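Local coordinates for protein phosphodiesterase (Pseudomonas aeruginosa, PDB 4G75) that is a colicin M-like bacteriocin that binds magnesium and probably kills related bacteria by hydrolysing the lipid-linked precursor of peptidoglycan, at residues A[150-161]-A[269-280]; A[178-188]-A[222-232]. All blocks are in the same frame, centred on the assembly; numbering follows the deposited sequence. Where two conformers were deposited one is given.

Interaction 1: residues A[150-161]-A[269-280]; sequences HYLTGKGKKMNF and FKDTTPYPIGIP. With EDO (1,2-ethanediol), chain J.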
loop_
_atom_site.group_PDB
_atom_site.type_symbol
_atom_site.label_atom_id
_atom_site.label_comp_id
_atom_site.label_asym_id
_atom_site.label_seq_id
_atom_site.Cartn_x
_atom_site.Cartn_y
_atom_site.Cartn_z
ATOM N N HIS A 150 -7.673 -2.299 -4.919
ATOM C CA HIS A 150 -8.124 -3.684 -4.844
ATOM C C HIS A 150 -9.394 -3.839 -4.001
ATOM O O HIS A 150 -10.210 -4.740 -4.227
ATOM C CB HIS A 150 -7.020 -4.604 -4.317
ATOM C CG HIS A 150 -7.340 -6.055 -4.483
ATOM N ND1 HIS A 150 -7.087 -6.740 -5.651
ATOM C CD2 HIS A 150 -7.939 -6.937 -3.649
ATOM C CE1 HIS A 150 -7.489 -7.993 -5.519
ATOM N NE2 HIS A 150 -8.014 -8.136 -4.314
ATOM N N TYR A 151 -9.551 -2.963 -3.019
ATOM C CA TYR A 151 -10.770 -2.904 -2.222
ATOM C C TYR A 151 -11.961 -2.565 -3.129
ATOM O O TYR A 151 -13.036 -3.177 -3.041
ATOM C CB TYR A 151 -10.574 -1.845 -1.134
ATOM C CG TYR A 151 -11.755 -1.569 -0.240
ATOM C CD1 TYR A 151 -12.344 -2.587 0.512
ATOM C CD2 TYR A 151 -12.250 -0.280 -0.100
ATOM C CE1 TYR A 151 -13.419 -2.322 1.349
ATOM C CE2 TYR A 151 -13.321 -0.006 0.738
ATOM C CZ TYR A 151 -13.899 -1.027 1.455
ATOM O OH TYR A 151 -14.959 -0.752 2.289
ATOM N N LEU A 152 -11.751 -1.610 -4.031
ATOM C CA LEU A 152 -12.818 -1.149 -4.919
ATOM C C LEU A 152 -13.174 -2.126 -6.036
ATOM O O LEU A 152 -14.335 -2.212 -6.439
ATOM C CB LEU A 152 -12.452 0.203 -5.551
ATOM C CG LEU A 152 -12.130 1.356 -4.600
ATOM C CD1 LEU A 152 -12.061 2.673 -5.372
ATOM C CD2 LEU A 152 -13.143 1.450 -3.478
ATOM N N THR A 153 -12.183 -2.864 -6.534
ATOM C CA THR A 153 -12.361 -3.611 -7.774
ATOM C C THR A 153 -11.865 -5.059 -7.768
ATOM O O THR A 153 -12.078 -5.788 -8.739
ATOM C CB THR A 153 -11.666 -2.886 -8.958
ATOM O OG1 THR A 153 -10.260 -2.781 -8.689
ATOM C CG2 THR A 153 -12.251 -1.492 -9.154
ATOM N N GLY A 154 -11.194 -5.475 -6.699
ATOM C CA GLY A 154 -10.612 -6.809 -6.652
ATOM C C GLY A 154 -11.595 -7.932 -6.347
ATOM O O GLY A 154 -11.258 -9.108 -6.460
ATOM N N LYS A 155 -12.813 -7.568 -5.962
ATOM C CA LYS A 155 -13.878 -8.548 -5.722
ATOM C C LYS A 155 -13.471 -9.643 -4.737
ATOM O O LYS A 155 -13.762 -10.821 -4.952
ATOM C CB LYS A 155 -14.345 -9.173 -7.037
ATOM C CG LYS A 155 -14.993 -8.172 -7.979
ATOM C CD LYS A 155 -15.661 -8.872 -9.164
ATOM C CE LYS A 155 -16.628 -7.941 -9.873
ATOM N NZ LYS A 155 -17.155 -8.533 -11.128
ATOM N N GLY A 156 -12.785 -9.250 -3.670
ATOM C CA GLY A 156 -12.550 -10.150 -2.555
ATOM C C GLY A 156 -11.297 -11.003 -2.663
ATOM O O GLY A 156 -10.961 -11.727 -1.729
ATOM N N LYS A 157 -10.602 -10.917 -3.791
ATOM C CA LYS A 157 -9.424 -11.753 -4.003
ATOM C C LYS A 157 -8.297 -11.417 -3.024
ATOM O O LYS A 157 -8.043 -10.257 -2.707
ATOM C CB LYS A 157 -8.939 -11.651 -5.447
ATOM C CG LYS A 157 -9.973 -12.110 -6.468
ATOM C CD LYS A 157 -9.341 -12.422 -7.817
ATOM C CE LYS A 157 -8.684 -11.191 -8.422
ATOM N NZ LYS A 157 -9.671 -10.110 -8.695
ATOM N N LYS A 158 -7.634 -12.458 -2.540
ATOM C CA LYS A 158 -6.548 -12.301 -1.586
ATOM C C LYS A 158 -5.340 -11.629 -2.235
ATOM O O LYS A 158 -5.022 -11.897 -3.394
ATOM C CB LYS A 158 -6.161 -13.683 -1.076
ATOM C CG LYS A 158 -5.009 -13.727 -0.099
ATOM C CD LYS A 158 -5.007 -15.085 0.573
ATOM C CE LYS A 158 -3.899 -15.222 1.594
ATOM N NZ LYS A 158 -4.011 -16.528 2.294
HETATM N N MSE A 159 -4.684 -10.745 -1.485
HETATM C CA MSE A 159 -3.419 -10.155 -1.900
HETATM C C MSE A 159 -2.353 -10.571 -0.899
HETATM O O MSE A 159 -2.653 -10.778 0.269
HETATM C CB MSE A 159 -3.517 -8.629 -1.939
HETATM C CG MSE A 159 -4.471 -8.110 -3.009
HETATM SE SE MSE A 159 -3.773 -8.372 -4.830
HETATM C CE MSE A 159 -2.302 -7.097 -4.801
ATOM N N ASN A 160 -1.116 -10.697 -1.362
ATOM C CA ASN A 160 0.004 -10.993 -0.478
ATOM C C ASN A 160 0.885 -9.765 -0.247
ATOM O O ASN A 160 1.231 -9.069 -1.196
ATOM C CB ASN A 160 0.850 -12.129 -1.066
ATOM C CG ASN A 160 0.226 -13.497 -0.841
ATOM O OD1 ASN A 160 0.300 -14.376 -1.699
ATOM N ND2 ASN A 160 -0.381 -13.682 0.317
ATOM N N PHE A 161 1.220 -9.503 1.015
ATOM C CA PHE A 161 2.199 -8.486 1.388
ATOM C C PHE A 161 3.342 -9.238 2.061
ATOM O O PHE A 161 3.292 -9.508 3.267
ATOM C CB PHE A 161 1.572 -7.477 2.360
ATOM C CG PHE A 161 2.269 -6.132 2.401
ATOM C CD1 PHE A 161 3.646 -6.032 2.241
ATOM C CD2 PHE A 161 1.543 -4.973 2.639
ATOM C CE1 PHE A 161 4.283 -4.804 2.285
ATOM C CE2 PHE A 161 2.171 -3.740 2.691
ATOM C CZ PHE A 161 3.545 -3.653 2.509
ATOM N N PHE A 269 -18.553 2.367 -7.003
ATOM C CA PHE A 269 -17.800 1.148 -7.226
ATOM C C PHE A 269 -18.560 0.035 -6.523
ATOM O O PHE A 269 -18.261 -0.320 -5.389
ATOM C CB PHE A 269 -16.376 1.291 -6.678
ATOM C CG PHE A 269 -15.463 2.093 -7.567
ATOM C CD1 PHE A 269 -14.580 1.460 -8.427
ATOM C CD2 PHE A 269 -15.493 3.480 -7.545
ATOM C CE1 PHE A 269 -13.735 2.197 -9.250
ATOM C CE2 PHE A 269 -14.656 4.224 -8.370
ATOM C CZ PHE A 269 -13.772 3.582 -9.216
ATOM N N LYS A 270 -19.572 -0.488 -7.211
ATOM C CA LYS A 270 -20.559 -1.365 -6.595
ATOM C C LYS A 270 -20.013 -2.725 -6.169
ATOM O O LYS A 270 -20.684 -3.468 -5.457
ATOM C CB LYS A 270 -21.756 -1.537 -7.530
ATOM C CG LYS A 270 -22.480 -0.233 -7.839
ATOM C CD LYS A 270 -23.828 -0.496 -8.489
ATOM C CE LYS A 270 -24.669 0.769 -8.570
ATOM N NZ LYS A 270 -25.980 0.509 -9.236
ATOM N N ASP A 271 -18.800 -3.051 -6.600
ATOM C CA ASP A 271 -18.186 -4.320 -6.210
ATOM C C ASP A 271 -17.246 -4.195 -5.015
ATOM O O ASP A 271 -16.621 -5.172 -4.620
ATOM C CB ASP A 271 -17.439 -4.933 -7.396
ATOM C CG ASP A 271 -18.355 -5.231 -8.563
ATOM O OD1 ASP A 271 -19.423 -5.837 -8.337
ATOM O OD2 ASP A 271 -18.003 -4.859 -9.701
ATOM N N THR A 272 -17.147 -2.997 -4.443
ATOM C CA THR A 272 -16.266 -2.770 -3.299
ATOM C C THR A 272 -16.525 -3.774 -2.186
ATOM O O THR A 272 -17.665 -3.967 -1.769
ATOM C CB THR A 272 -16.442 -1.359 -2.719
ATOM O OG1 THR A 272 -16.083 -0.385 -3.708
ATOM C CG2 THR A 272 -15.564 -1.172 -1.483
ATOM N N THR A 273 -15.466 -4.405 -1.692
ATOM C CA THR A 273 -15.618 -5.370 -0.604
ATOM C C THR A 273 -14.271 -5.650 0.062
ATOM O O THR A 273 -13.230 -5.613 -0.598
ATOM C CB THR A 273 -16.259 -6.680 -1.108
ATOM O OG1 THR A 273 -16.780 -7.428 -0.000
ATOM C CG2 THR A 273 -15.252 -7.521 -1.883
ATOM N N PRO A 274 -14.283 -5.905 1.374
ATOM C CA PRO A 274 -13.025 -6.230 2.053
ATOM C C PRO A 274 -12.371 -7.465 1.444
ATOM O O PRO A 274 -13.037 -8.298 0.817
ATOM C CB PRO A 274 -13.472 -6.522 3.490
ATOM C CG PRO A 274 -14.748 -5.755 3.646
ATOM C CD PRO A 274 -15.422 -5.876 2.311
ATOM N N TYR A 275 -11.065 -7.589 1.629
ATOM C CA TYR A 275 -10.364 -8.778 1.161
ATOM C C TYR A 275 -9.206 -9.070 2.103
ATOM O O TYR A 275 -8.711 -8.163 2.762
ATOM C CB TYR A 275 -9.842 -8.571 -0.255
ATOM C CG TYR A 275 -8.836 -7.453 -0.367
ATOM C CD1 TYR A 275 -7.468 -7.715 -0.338
ATOM C CD2 TYR A 275 -9.252 -6.136 -0.491
ATOM C CE1 TYR A 275 -6.540 -6.687 -0.440
ATOM C CE2 TYR A 275 -8.329 -5.100 -0.599
ATOM C CZ TYR A 275 -6.979 -5.386 -0.577
ATOM O OH TYR A 275 -6.077 -4.362 -0.675
ATOM N N PRO A 276 -8.781 -10.342 2.170
ATOM C CA PRO A 276 -7.670 -10.748 3.036
ATOM C C PRO A 276 -6.323 -10.348 2.460
ATOM O O PRO A 276 -6.095 -10.490 1.253
ATOM C CB PRO A 276 -7.751 -12.281 3.040
ATOM C CG PRO A 276 -8.819 -12.663 2.089
ATOM C CD PRO A 276 -9.314 -11.457 1.374
ATOM N N ILE A 277 -5.438 -9.847 3.314
ATOM C CA ILE A 277 -4.055 -9.653 2.915
ATOM C C ILE A 277 -3.217 -10.695 3.647
ATOM O O ILE A 277 -3.065 -10.646 4.868
ATOM C CB ILE A 277 -3.557 -8.220 3.198
ATOM C CG1 ILE A 277 -4.284 -7.228 2.280
ATOM C CG2 ILE A 277 -2.045 -8.117 2.974
ATOM C CD1 ILE A 277 -3.960 -5.764 2.561
ATOM N N GLY A 278 -2.702 -11.655 2.896
ATOM C CA GLY A 278 -1.756 -12.596 3.455
ATOM C C GLY A 278 -0.435 -11.882 3.653
ATOM O O GLY A 278 -0.066 -11.001 2.870
ATOM N N ILE A 279 0.280 -12.256 4.705
ATOM C CA ILE A 279 1.571 -11.653 5.001
ATOM C C ILE A 279 2.559 -12.793 5.160
ATOM O O ILE A 279 2.970 -13.123 6.268
ATOM C CB ILE A 279 1.508 -10.789 6.272
ATOM C CG1 ILE A 279 0.363 -9.774 6.162
ATOM C CG2 ILE A 279 2.847 -10.076 6.518
ATOM C CD1 ILE A 279 0.138 -8.953 7.431
ATOM N N PRO A 280 2.920 -13.423 4.034
ATOM C CA PRO A 280 3.685 -14.674 4.043
ATOM C C PRO A 280 5.156 -14.475 4.357
ATOM O O PRO A 280 5.709 -13.392 4.132
ATOM C CB PRO A 280 3.524 -15.194 2.612
ATOM C CG PRO A 280 3.275 -13.979 1.791
ATOM C CD PRO A 280 2.548 -12.999 2.672
HETATM C C1 EDO J . 8.286 -15.680 1.239
HETATM O O1 EDO J . 9.350 -15.786 2.189
HETATM C C2 EDO J . 7.242 -14.712 1.778
HETATM O O2 EDO J . 7.886 -13.507 2.203
HETATM O O HOH W 1 -11.908 -6.686 -2.829
HETATM O O HOH W 2 -13.954 -5.193 -5.037
HETATM O O HOH W 3 -18.319 -5.947 -12.110
#

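Interaction 2: residues A[178-188]-A[222-232]; sequences FIGVLTSSPMG and LVKSTSGQWSF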
loop_
_atom_site.group_PDB
_atom_site.type_symbol
_atom_site.label_atom_id
_atom_site.label_comp_id
_atom_site.label_asym_id
_atom_site.label_seq_id
_atom_site.Cartn_x
_atom_site.Cartn_y
_atom_site.Cartn_z
ATOM N N PHE A 178 7.595 -11.690 25.409
ATOM C CA PHE A 178 8.889 -12.358 25.401
ATOM C C PHE A 178 9.590 -12.245 26.748
ATOM O O PHE A 178 10.125 -13.228 27.255
ATOM C CB PHE A 178 9.796 -11.846 24.288
ATOM C CG PHE A 178 11.109 -12.563 24.233
ATOM C CD1 PHE A 178 11.206 -13.796 23.615
ATOM C CD2 PHE A 178 12.234 -12.028 24.840
ATOM C CE1 PHE A 178 12.406 -14.481 23.581
ATOM C CE2 PHE A 178 13.439 -12.707 24.813
ATOM C CZ PHE A 178 13.525 -13.937 24.178
ATOM N N ILE A 179 9.596 -11.049 27.325
ATOM C CA ILE A 179 10.204 -10.872 28.641
ATOM C C ILE A 179 9.557 -11.834 29.635
ATOM O O ILE A 179 10.244 -12.466 30.431
ATOM C CB ILE A 179 10.103 -9.417 29.147
ATOM C CG1 ILE A 179 10.807 -8.466 28.182
ATOM C CG2 ILE A 179 10.693 -9.290 30.561
ATOM C CD1 ILE A 179 10.514 -6.998 28.442
ATOM N N GLY A 180 8.234 -11.957 29.566
ATOM C CA GLY A 180 7.514 -12.878 30.426
ATOM C C GLY A 180 7.940 -14.318 30.213
ATOM O O GLY A 180 8.167 -15.060 31.171
ATOM N N VAL A 181 8.044 -14.718 28.950
ATOM C CA VAL A 181 8.463 -16.075 28.613
ATOM C C VAL A 181 9.888 -16.331 29.085
ATOM O O VAL A 181 10.208 -17.409 29.584
ATOM C CB VAL A 181 8.365 -16.337 27.090
ATOM C CG1 VAL A 181 9.128 -17.595 26.712
ATOM C CG2 VAL A 181 6.912 -16.450 26.666
ATOM N N LEU A 182 10.742 -15.326 28.936
ATOM C CA LEU A 182 12.140 -15.448 29.321
ATOM C C LEU A 182 12.290 -15.703 30.818
ATOM O O LEU A 182 13.164 -16.459 31.248
ATOM C CB LEU A 182 12.906 -14.186 28.920
ATOM C CG LEU A 182 14.406 -14.176 29.197
ATOM C CD1 LEU A 182 15.072 -15.410 28.608
ATOM C CD2 LEU A 182 15.024 -12.905 28.636
ATOM N N THR A 183 11.435 -15.066 31.610
ATOM C CA THR A 183 11.493 -15.202 33.062
ATOM C C THR A 183 10.754 -16.437 33.564
ATOM O O THR A 183 11.156 -17.044 34.556
ATOM C CB THR A 183 10.914 -13.958 33.774
ATOM O OG1 THR A 183 9.531 -13.807 33.431
ATOM C CG2 THR A 183 11.671 -12.705 33.367
ATOM N N SER A 184 9.679 -16.810 32.878
ATOM C CA SER A 184 8.798 -17.869 33.363
ATOM C C SER A 184 9.141 -19.246 32.808
ATOM O O SER A 184 8.569 -20.251 33.232
ATOM C CB SER A 184 7.339 -17.541 33.044
ATOM O OG SER A 184 7.066 -17.714 31.662
ATOM N N SER A 185 10.064 -19.301 31.856
ATOM C CA SER A 185 10.433 -20.584 31.270
ATOM C C SER A 185 11.407 -21.364 32.151
ATOM O O SER A 185 12.205 -20.778 32.878
ATOM C CB SER A 185 11.011 -20.391 29.871
ATOM O OG SER A 185 10.010 -19.943 28.973
ATOM N N PRO A 186 11.340 -22.699 32.079
ATOM C CA PRO A 186 12.214 -23.594 32.843
ATOM C C PRO A 186 13.656 -23.479 32.372
ATOM O O PRO A 186 13.916 -22.899 31.318
ATOM C CB PRO A 186 11.679 -24.990 32.499
ATOM C CG PRO A 186 10.346 -24.773 31.873
ATOM C CD PRO A 186 10.414 -23.442 31.214
HETATM N N MSE A 187 14.579 -24.024 33.154
HETATM C CA MSE A 187 15.966 -24.156 32.737
HETATM C C MSE A 187 15.997 -25.096 31.540
HETATM O O MSE A 187 15.090 -25.910 31.371
HETATM C CB MSE A 187 16.790 -24.733 33.888
HETATM C CG MSE A 187 18.248 -24.309 33.929
HETATM SE SE MSE A 187 18.502 -22.400 34.262
HETATM C CE MSE A 187 16.854 -22.032 35.240
ATOM N N GLY A 188 17.017 -24.975 30.697
ATOM C CA GLY A 188 17.124 -25.832 29.530
ATOM C C GLY A 188 16.377 -25.316 28.315
ATOM O O GLY A 188 16.158 -24.109 28.172
ATOM N N LEU A 222 13.930 -21.534 22.941
ATOM C CA LEU A 222 14.651 -20.789 23.958
ATOM C C LEU A 222 15.522 -21.752 24.754
ATOM O O LEU A 222 15.075 -22.841 25.111
ATOM C CB LEU A 222 13.656 -20.121 24.903
ATOM C CG LEU A 222 14.231 -19.463 26.158
ATOM C CD1 LEU A 222 15.034 -18.229 25.797
ATOM C CD2 LEU A 222 13.107 -19.106 27.121
ATOM N N VAL A 223 16.763 -21.357 25.025
ATOM C CA VAL A 223 17.595 -22.092 25.969
ATOM C C VAL A 223 17.979 -21.181 27.127
ATOM O O VAL A 223 18.521 -20.094 26.914
ATOM C CB VAL A 223 18.875 -22.641 25.307
ATOM C CG1 VAL A 223 19.776 -23.301 26.358
ATOM C CG2 VAL A 223 18.508 -23.637 24.215
ATOM N N LYS A 224 17.668 -21.609 28.346
ATOM C CA LYS A 224 18.154 -20.933 29.544
ATOM C C LYS A 224 19.196 -21.800 30.230
ATOM O O LYS A 224 18.907 -22.924 30.635
ATOM C CB LYS A 224 17.004 -20.614 30.504
ATOM C CG LYS A 224 15.997 -19.624 29.930
ATOM C CD LYS A 224 14.773 -19.509 30.824
ATOM C CE LYS A 224 15.121 -18.851 32.145
ATOM N NZ LYS A 224 13.895 -18.621 32.965
ATOM N N SER A 225 20.413 -21.279 30.352
ATOM C CA SER A 225 21.511 -22.040 30.937
ATOM C C SER A 225 21.686 -21.749 32.418
ATOM O O SER A 225 21.296 -20.690 32.905
ATOM C CB SER A 225 22.814 -21.739 30.202
ATOM O OG SER A 225 22.716 -22.141 28.850
ATOM N N THR A 226 22.283 -22.697 33.129
ATOM C CA THR A 226 22.476 -22.552 34.572
ATOM C C THR A 226 23.469 -21.443 34.914
ATOM O O THR A 226 23.530 -20.987 36.052
ATOM C CB THR A 226 22.899 -23.880 35.230
ATOM O OG1 THR A 226 24.101 -24.360 34.617
ATOM C CG2 THR A 226 21.800 -24.924 35.062
ATOM N N SER A 227 24.239 -21.005 33.923
ATOM C CA SER A 227 25.172 -19.902 34.108
ATOM C C SER A 227 24.451 -18.558 34.113
ATOM O O SER A 227 25.034 -17.542 34.473
ATOM C CB SER A 227 26.197 -19.894 32.980
ATOM O OG SER A 227 25.531 -19.705 31.749
ATOM N N GLY A 228 23.191 -18.562 33.686
ATOM C CA GLY A 228 22.426 -17.341 33.546
ATOM C C GLY A 228 22.342 -16.851 32.110
ATOM O O GLY A 228 21.571 -15.944 31.812
ATOM N N GLN A 229 23.147 -17.434 31.223
ATOM C CA GLN A 229 23.078 -17.112 29.804
ATOM C C GLN A 229 21.773 -17.641 29.229
ATOM O O GLN A 229 21.236 -18.646 29.695
ATOM C CB GLN A 229 24.248 -17.733 29.036
ATOM C CG GLN A 229 25.641 -17.323 29.527
ATOM C CD GLN A 229 25.957 -15.874 29.247
ATOM O OE1 GLN A 229 25.569 -15.334 28.214
ATOM N NE2 GLN A 229 26.674 -15.235 30.167
ATOM N N TRP A 230 21.262 -16.955 28.215
ATOM C CA TRP A 230 20.106 -17.453 27.488
ATOM C C TRP A 230 20.249 -17.118 26.010
ATOM O O TRP A 230 20.949 -16.175 25.631
ATOM C CB TRP A 230 18.805 -16.893 28.072
ATOM C CG TRP A 230 18.634 -15.412 27.890
ATOM C CD1 TRP A 230 18.913 -14.433 28.802
ATOM C CD2 TRP A 230 18.137 -14.745 26.726
ATOM N NE1 TRP A 230 18.620 -13.197 28.275
ATOM C CE2 TRP A 230 18.146 -13.362 27.001
ATOM C CE3 TRP A 230 17.685 -15.185 25.477
ATOM C CZ2 TRP A 230 17.725 -12.412 26.067
ATOM C CZ3 TRP A 230 17.267 -14.240 24.551
ATOM C CH2 TRP A 230 17.292 -12.871 24.852
ATOM N N SER A 231 19.603 -17.908 25.168
ATOM C CA SER A 231 19.585 -17.608 23.751
ATOM C C SER A 231 18.242 -18.019 23.180
ATOM O O SER A 231 17.587 -18.942 23.685
ATOM C CB SER A 231 20.731 -18.322 23.026
ATOM O OG SER A 231 20.649 -19.722 23.200
ATOM N N PHE A 232 17.813 -17.305 22.150
ATOM C CA PHE A 232 16.587 -17.653 21.457
ATOM C C PHE A 232 16.808 -17.644 19.959
ATOM O O PHE A 232 17.314 -16.672 19.399
ATOM C CB PHE A 232 15.455 -16.696 21.819
ATOM C CG PHE A 232 14.201 -16.910 21.011
ATOM C CD1 PHE A 232 13.346 -17.967 21.295
ATOM C CD2 PHE A 232 13.872 -16.050 19.974
ATOM C CE1 PHE A 232 12.191 -18.165 20.557
ATOM C CE2 PHE A 232 12.721 -16.239 19.235
ATOM C CZ PHE A 232 11.873 -17.297 19.526
#

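Interaction 1: residues A[150-161]-A[269-280]
His150 and Tyr275 meet edge to face: CD2 of His150 sits over the centre of the Tyr275 ring, the centroids 4.3 Å apart and the planes at 71°. Tyr275 CG lies between its own backbone N and carbonyl carbon (chi1 62°), a torsion that lays the ring against the last turn of helix 143-153, where its OH bonds to Ala147 O. The imidazole is held on several sides. Gly154 CA covers one face, CG of selenomethionine Met159 the opposite one, and NE2 donates to Lys157 O at 2.7 Å, tilted out of that carbonyl's plane.

Further along, the Tyr151 ring takes the methyl CG2 of Thr272 over one face, 3.5 Å from its centroid, while Pro274 N approaches its edge. With CG2 of Thr272 trans to its own N, OG1 turns back to Phe269 O, which also accepts from Thr272 N. Leu152 CD1 stands almost on the normal of the Phe269 ring, and Thr153 CG2 lies at the edge of that ring.

Tyr151 O, in the last turn of the helix, accepts from Thr273 N at 3.0 Å. A water bridges Tyr151 O, Lys155 N and Asp271 O; another links Lys155 NZ to Asp271 OD2, whose direct separation of 4.0 Å is too long for a salt bridge.

Past the type I' turn 154-157 the chains run parallel as strands: Met159 N donates to Pro276 O, Gly278 N to Met159 O at 2.8 Å, and Phe161 N to Gly278 O at 2.7 Å with an almost straight N-H...O angle of 174°. Lys158 reaches beyond, extended, to a salt bridge with Asp240. This short parallel pair joins strand 159-160 to the mixed sheet of the colicin M region through 275-278, beside the magnesium site to which Asp241 contributes.

Interaction 2: residues A[178-188]-A[222-232]
Lys224 NZ is gripped by two main-chain carbonyls where helix 176-184 gives way to the following loop: it donates to Ser185 O at 2.7 Å and to Leu182 O at 2.9 Å. A bend at chi3 (68°) in an otherwise extended chain carries the ammonium there, and its charge would favour the carbonyl-rich C-terminal end of the helix. Ser185 OG turns back to Val181 O, leaving its CB against Leu222 CD2.

Leu182, its CG trans to the backbone N (chi1 -177°), lays both methyls on one face of the Trp230 indole: CD1 stands 3.7 Å from the centroid of the five-membered ring, CD2 toward the NE1-CE2 rim. Phe178 brings its edge to the face of Phe232, planes at 66°, and its CZ touches Trp230 CZ3 at 3.8 Å, closing an aromatic cluster that Ile287 also lines.

Beyond the helix, Gly188 and Lys224 form an antiparallel hydrogen-bonded pair, Gly188 N to Lys224 O at 2.8 Å and Lys224 N to Gly188 O at 2.9 Å. Selenomethionine Met187 lies along the backbone of Lys224 and Ser225. The whole is a helix packed across one face of a beta hairpin, 222-232, whose type I turn spans Ser225 to Gly228.

Overall arrangement
From the N terminus, the chain passes the helices up to 106-113, then helix 143-153 and strand 159-160, the first half of interaction 1. Helix 176-184 follows, leading into strand 188-199, then strands 213-224 and 229-243; interaction 2 joins the helix to the hairpin of the last two. Only after helix 255-264 does 269-280 return to close the wide loop begun at 150-161, so interaction 2 is nested inside interaction 1. The centres lie 42 Å apart, yet both reach one sheet through neighbouring strands 229-243 and 275-278: interaction 1 ties its near end to the helical body, and interaction 2 covers its far tip.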